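Local coordinates for protein bifunctional endomannanase/endoglucanase (Caldanaerobius polysaccharolyticus, PDB 3W0K) that probably hydrolyses beta-1,4-linked mannans and glucans such as cellulose, as a family 5 glycoside hydrolase built on a beta/alpha barrel, at residues L130-V135 with P167-V172; Q199-T204 with L225-K230. All blocks are in the same frame, centred on the assembly; numbering follows the deposited sequence.

Contact 1 of 2, residues L130-V135 with P167-V172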
loop_
_atom_site.group_PDB
_atom_site.type_symbol
_atom_site.label_atom_id
_atom_site.label_comp_id
_atom_site.label_asym_id
_atom_site.label_seq_id
_atom_site.Cartn_x
_atom_site.Cartn_y
_atom_site.Cartn_z
ATOM N N LEU A 130 -15.170 -1.984 -3.222
ATOM C CA LEU A 130 -14.160 -1.245 -3.976
ATOM C C LEU A 130 -13.834 0.146 -3.450
ATOM O O LEU A 130 -14.730 0.941 -3.167
ATOM C CB LEU A 130 -14.601 -1.137 -5.445
ATOM C CG LEU A 130 -13.748 -0.323 -6.422
ATOM C CD1 LEU A 130 -12.402 -0.993 -6.655
ATOM C CD2 LEU A 130 -14.503 -0.188 -7.734
ATOM N N SER A 131 -12.538 0.428 -3.329
ATOM C CA SER A 131 -12.063 1.740 -2.896
ATOM C C SER A 131 -10.925 2.177 -3.819
ATOM O O SER A 131 -10.297 1.342 -4.477
ATOM C CB SER A 131 -11.603 1.723 -1.432
ATOM O OG SER A 131 -10.524 0.832 -1.219
ATOM N N PHE A 132 -10.692 3.486 -3.884
ATOM C CA PHE A 132 -9.646 4.067 -4.726
ATOM C C PHE A 132 -8.553 4.700 -3.867
ATOM O O PHE A 132 -8.826 5.634 -3.117
ATOM C CB PHE A 132 -10.228 5.177 -5.618
ATOM C CG PHE A 132 -11.192 4.703 -6.680
ATOM C CD1 PHE A 132 -11.339 3.353 -6.989
ATOM C CD2 PHE A 132 -11.940 5.637 -7.396
ATOM C CE1 PHE A 132 -12.216 2.941 -7.995
ATOM C CE2 PHE A 132 -12.818 5.235 -8.402
ATOM C CZ PHE A 132 -12.956 3.884 -8.702
ATOM N N ASP A 133 -7.325 4.199 -3.999
ATOM C CA ASP A 133 -6.157 4.710 -3.267
ATOM C C ASP A 133 -5.442 5.576 -4.310
ATOM O O ASP A 133 -4.715 5.072 -5.165
ATOM C CB ASP A 133 -5.296 3.524 -2.819
ATOM C CG ASP A 133 -4.117 3.927 -1.954
ATOM O OD1 ASP A 133 -3.999 5.107 -1.552
ATOM O OD2 ASP A 133 -3.298 3.033 -1.669
ATOM N N LEU A 134 -5.647 6.887 -4.208
ATOM C CA LEU A 134 -5.155 7.852 -5.194
ATOM C C LEU A 134 -3.753 7.748 -5.772
ATOM O O LEU A 134 -3.586 7.654 -6.993
ATOM C CB LEU A 134 -5.455 9.281 -4.731
ATOM C CG LEU A 134 -6.913 9.525 -4.322
ATOM C CD1 LEU A 134 -7.141 11.021 -4.159
ATOM C CD2 LEU A 134 -7.882 8.972 -5.369
ATOM N N VAL A 135 -2.741 7.784 -4.918
ATOM C CA VAL A 135 -1.375 7.693 -5.405
ATOM C C VAL A 135 -0.489 7.109 -4.317
ATOM O O VAL A 135 -0.516 7.547 -3.166
ATOM C CB VAL A 135 -0.853 9.073 -5.924
ATOM C CG1 VAL A 135 -0.989 10.154 -4.854
ATOM C CG2 VAL A 135 0.591 8.950 -6.405
ATOM N N PRO A 167 -20.430 9.869 -5.844
ATOM C CA PRO A 167 -20.352 10.367 -4.467
ATOM C C PRO A 167 -20.188 9.270 -3.419
ATOM O O PRO A 167 -19.787 9.544 -2.287
ATOM C CB PRO A 167 -21.701 11.071 -4.279
ATOM C CG PRO A 167 -22.145 11.395 -5.663
ATOM C CD PRO A 167 -21.735 10.191 -6.445
ATOM N N ASP A 168 -20.502 8.034 -3.799
ATOM C CA ASP A 168 -20.425 6.897 -2.887
ATOM C C ASP A 168 -19.102 6.135 -2.894
ATOM O O ASP A 168 -18.938 5.185 -2.129
ATOM C CB ASP A 168 -21.565 5.916 -3.174
ATOM C CG ASP A 168 -22.940 6.556 -3.045
ATOM O OD1 ASP A 168 -23.159 7.317 -2.080
ATOM O OD2 ASP A 168 -23.803 6.291 -3.909
ATOM N N ARG A 169 -18.167 6.543 -3.748
ATOM C CA ARG A 169 -16.873 5.866 -3.842
ATOM C C ARG A 169 -15.908 6.187 -2.703
ATOM O O ARG A 169 -15.515 7.344 -2.515
ATOM C CB ARG A 169 -16.199 6.188 -5.178
ATOM C CG ARG A 169 -14.794 5.587 -5.332
ATOM C CD ARG A 169 -14.806 4.059 -5.320
ATOM N NE ARG A 169 -15.671 3.521 -6.369
ATOM C CZ ARG A 169 -16.613 2.605 -6.170
ATOM N NH1 ARG A 169 -16.813 2.100 -4.957
ATOM N NH2 ARG A 169 -17.406 2.247 -7.174
ATOM N N GLU A 170 -15.512 5.149 -1.968
ATOM C CA GLU A 170 -14.572 5.301 -0.864
ATOM C C GLU A 170 -13.196 5.599 -1.442
ATOM O O GLU A 170 -12.746 4.946 -2.387
ATOM C CB GLU A 170 -14.531 4.032 -0.010
ATOM C CG GLU A 170 -13.592 4.109 1.188
ATOM C CD GLU A 170 -13.686 2.877 2.067
ATOM O OE1 GLU A 170 -12.703 2.112 2.132
ATOM O OE2 GLU A 170 -14.753 2.667 2.682
ATOM N N ILE A 171 -12.546 6.605 -0.873
ATOM C CA ILE A 171 -11.234 7.045 -1.321
ATOM C C ILE A 171 -10.212 6.921 -0.202
ATOM O O ILE A 171 -10.521 7.150 0.968
ATOM C CB ILE A 171 -11.307 8.505 -1.835
ATOM C CG1 ILE A 171 -12.200 8.565 -3.079
ATOM C CG2 ILE A 171 -9.917 9.038 -2.162
ATOM C CD1 ILE A 171 -12.614 9.966 -3.482
ATOM N N VAL A 172 -9.004 6.515 -0.580
ATOM C CA VAL A 172 -7.895 6.335 0.345
ATOM C C VAL A 172 -6.729 7.188 -0.137
ATOM O O VAL A 172 -6.494 7.305 -1.342
ATOM C CB VAL A 172 -7.426 4.853 0.367
ATOM C CG1 VAL A 172 -6.311 4.657 1.388
ATOM C CG2 VAL A 172 -8.597 3.925 0.657
HETATM O O HOH W 1 -10.073 0.647 1.570
#
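Strands 130-133 and 170-172 run parallel as neighbouring staves of the (beta/alpha)8 TIM barrel, their axes 4.5 Å apart at closest and 33° from one another, with F132 beside I171 and D133 beside V172. F132 is gripped from both of its backbone polar groups: its N donates to E170 O at 2.9 Å, and its O takes the N-H of V172 at 2.7 Å. The ladder then passes to V172 O, which receives L134 N at 3.0 Å. R169 leaves its backbone with CG anti to N (chi1 177°) and folds twice, at chi2 and chi3, which lays its CD squarely over the middle of the F132 ring, 3.6 Å from the centroid, a CH-pi contact. Past the ring the guanidinium turns 56° from the phenyl plane; L130 CD2 lies over the centre of one of its faces, while NH1 makes only a weak, bent bond to L130 O (3.0 Å). NH2 is held by V125 O. Further along the same pair of segments, L134 CG meets I171 CG2 at 3.7 Å. On the face opposite F132 and I171, which carries S131, D133, E170 and V172, S131 OG, bonded to H78, and E170 OE1 share a water, V172 CG1 rests against D133 OD1, and the D133 carboxylate is salt-bridged through OD2 to R40. Helix 148-165 completes this beta-alpha-beta crossover, its I162 packing on L134 and I171, while strands 78-83 and 192-197 flank the pair.

Contact 2 of 2, residues Q199-T204 with L225-K230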
loop_
_atom_site.group_PDB
_atom_site.type_symbol
_atom_site.label_atom_id
_atom_site.label_comp_id
_atom_site.label_asym_id
_atom_site.label_seq_id
_atom_site.Cartn_x
_atom_site.Cartn_y
_atom_site.Cartn_z
ATOM N N GLN A 199 8.779 0.764 9.541
ATOM C CA GLN A 199 9.759 1.318 10.466
ATOM C C GLN A 199 10.059 0.363 11.614
ATOM O O GLN A 199 9.150 -0.239 12.180
ATOM C CB GLN A 199 9.282 2.661 11.020
ATOM C CG GLN A 199 9.113 3.751 9.963
ATOM C CD GLN A 199 10.389 4.048 9.177
ATOM O OE1 GLN A 199 11.493 3.665 9.572
ATOM N NE2 GLN A 199 10.235 4.738 8.055
ATOM N N PRO A 200 11.345 0.223 11.976
ATOM C CA PRO A 200 12.492 0.904 11.366
ATOM C C PRO A 200 12.935 0.286 10.042
ATOM O O PRO A 200 13.048 -0.935 9.923
ATOM C CB PRO A 200 13.574 0.758 12.436
ATOM C CG PRO A 200 13.265 -0.583 13.027
ATOM C CD PRO A 200 11.762 -0.539 13.171
ATOM N N MET A 201 13.199 1.138 9.053
ATOM C CA MET A 201 13.637 0.676 7.737
ATOM C C MET A 201 14.923 -0.143 7.812
ATOM O O MET A 201 15.155 -1.020 6.982
ATOM C CB MET A 201 13.833 1.863 6.791
ATOM C CG MET A 201 12.552 2.562 6.367
ATOM S SD MET A 201 11.563 1.575 5.224
ATOM C CE MET A 201 12.361 1.959 3.670
ATOM N N ALA A 202 15.752 0.147 8.814
ATOM C CA ALA A 202 17.013 -0.563 9.014
ATOM C C ALA A 202 16.781 -2.053 9.243
ATOM O O ALA A 202 17.673 -2.873 9.018
ATOM C CB ALA A 202 17.767 0.030 10.191
ATOM N N LEU A 203 15.578 -2.394 9.694
ATOM C CA LEU A 203 15.216 -3.781 9.950
ATOM C C LEU A 203 14.403 -4.364 8.796
ATOM O O LEU A 203 14.782 -5.379 8.213
ATOM C CB LEU A 203 14.429 -3.881 11.265
ATOM C CG LEU A 203 14.015 -5.255 11.811
ATOM C CD1 LEU A 203 13.818 -5.152 13.310
ATOM C CD2 LEU A 203 12.743 -5.759 11.142
ATOM N N THR A 204 13.316 -3.688 8.434
ATOM C CA THR A 204 12.423 -4.161 7.377
ATOM C C THR A 204 12.994 -4.165 5.966
ATOM O O THR A 204 12.625 -5.005 5.153
ATOM C CB THR A 204 11.115 -3.363 7.347
ATOM O OG1 THR A 204 11.385 -2.025 6.913
ATOM C CG2 THR A 204 10.476 -3.331 8.731
ATOM N N LEU A 225 16.902 -1.391 18.470
ATOM C CA LEU A 225 17.786 -1.258 17.318
ATOM C C LEU A 225 18.217 0.197 17.172
ATOM O O LEU A 225 17.377 1.092 17.086
ATOM C CB LEU A 225 17.077 -1.718 16.039
ATOM C CG LEU A 225 17.810 -1.523 14.707
ATOM C CD1 LEU A 225 19.115 -2.299 14.699
ATOM C CD2 LEU A 225 16.925 -1.980 13.557
ATOM N N LEU A 226 19.527 0.425 17.177
ATOM C CA LEU A 226 20.063 1.770 17.031
ATOM C C LEU A 226 20.140 2.091 15.542
ATOM O O LEU A 226 20.805 1.388 14.780
ATOM C CB LEU A 226 21.448 1.870 17.687
ATOM C CG LEU A 226 22.099 3.246 17.901
ATOM C CD1 LEU A 226 22.722 3.764 16.620
ATOM C CD2 LEU A 226 21.087 4.236 18.464
ATOM N N TRP A 227 19.440 3.146 15.138
ATOM C CA TRP A 227 19.407 3.572 13.744
ATOM C C TRP A 227 19.206 5.082 13.684
ATOM O O TRP A 227 18.255 5.611 14.262
ATOM C CB TRP A 227 18.272 2.852 13.007
ATOM C CG TRP A 227 18.103 3.251 11.570
ATOM C CD1 TRP A 227 19.077 3.319 10.612
ATOM C CD2 TRP A 227 16.879 3.624 10.925
ATOM N NE1 TRP A 227 18.532 3.711 9.411
ATOM C CE2 TRP A 227 17.186 3.906 9.576
ATOM C CE3 TRP A 227 15.552 3.749 11.357
ATOM C CZ2 TRP A 227 16.213 4.305 8.653
ATOM C CZ3 TRP A 227 14.585 4.148 10.440
ATOM C CH2 TRP A 227 14.922 4.421 9.104
ATOM N N GLN A 228 20.113 5.765 12.989
ATOM C CA GLN A 228 20.066 7.220 12.843
ATOM C C GLN A 228 20.124 7.927 14.197
ATOM O O GLN A 228 19.478 8.958 14.401
ATOM C CB GLN A 228 18.805 7.643 12.078
ATOM C CG GLN A 228 18.741 7.136 10.647
ATOM C CD GLN A 228 17.454 7.523 9.941
ATOM O OE1 GLN A 228 16.379 7.554 10.547
ATOM N NE2 GLN A 228 17.555 7.814 8.650
ATOM N N GLY A 229 20.894 7.354 15.121
ATOM C CA GLY A 229 21.035 7.929 16.450
ATOM C C GLY A 229 19.803 7.785 17.327
ATOM O O GLY A 229 19.693 8.443 18.364
ATOM N N LYS A 230 18.879 6.920 16.920
ATOM C CA LYS A 230 17.650 6.690 17.671
ATOM C C LYS A 230 17.454 5.206 17.964
ATOM O O LYS A 230 17.731 4.355 17.119
ATOM C CB LYS A 230 16.448 7.236 16.893
ATOM C CG LYS A 230 15.100 6.971 17.551
ATOM C CD LYS A 230 13.955 7.558 16.739
ATOM C CE LYS A 230 13.925 9.075 16.821
ATOM N NZ LYS A 230 13.664 9.545 18.213
#
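A beta hairpin, strands 225-227 and 230-232 joined by the type I' turn W227-K230, packs here on the short helix 201-204 that follows barrel strand 192-197. No hydrogen bond crosses; W227 carries most of the contact. Its side chain swings CG away from its own N (chi1 178°), which carries the indole across to the helix start and sets the face of its five-membered ring against A202 CB, a CH-pi contact 3.5 Å from the centroid. Q228 CD lies over the opposite face, so the indole is sandwiched between its own turn and the helix. The six-membered ring continues along the chain, with P200 CB 3.7 Å from W227 CE3 and M201 CB 3.6 Å from W227 CH2. Were W227 an alanine, A202, P200 and M201 would probably lose their shared apolar cover and a gap would open between hairpin and helix. Nearer the strand's beginning, L225 CD2 fits among P200 CG, A202 CB and L203 CB. P200, preceded by a cis peptide bond, is the N-cap residue, and its O accepts from both L203 N and T204 N. W273 and W232 also pack on it. At the indole edge, the Q199 amide lies nearly coplanar with the ring, 17° between planes: OE1 comes 3.2 Å from W227 CZ3 and also accepts M201 N at 3.1 Å, the donor standing above the amide plane.

Contact 1 closes at residue 172 before contact 2 opens at 199, and between them the chain runs through the rest of strand 170-174, helix 176-179 and strand 192-197. The two lie on opposite sides of the chain's centre, their centres about 32 Å apart and their nearest atoms about 16 Å, without touching. Contact 1 belongs to the eight-stranded parallel barrel itself, pairing its fourth and fifth strands; contact 2 is made by a helix and hairpin inserted between the sixth strand, 192-197, and the seventh, 254-259. Strand 192-197 links them: it hydrogen-bonds to strand 170-174 and leads into 199-204. One contact thus builds the barrel wall, the other an elaboration of a connection outside it.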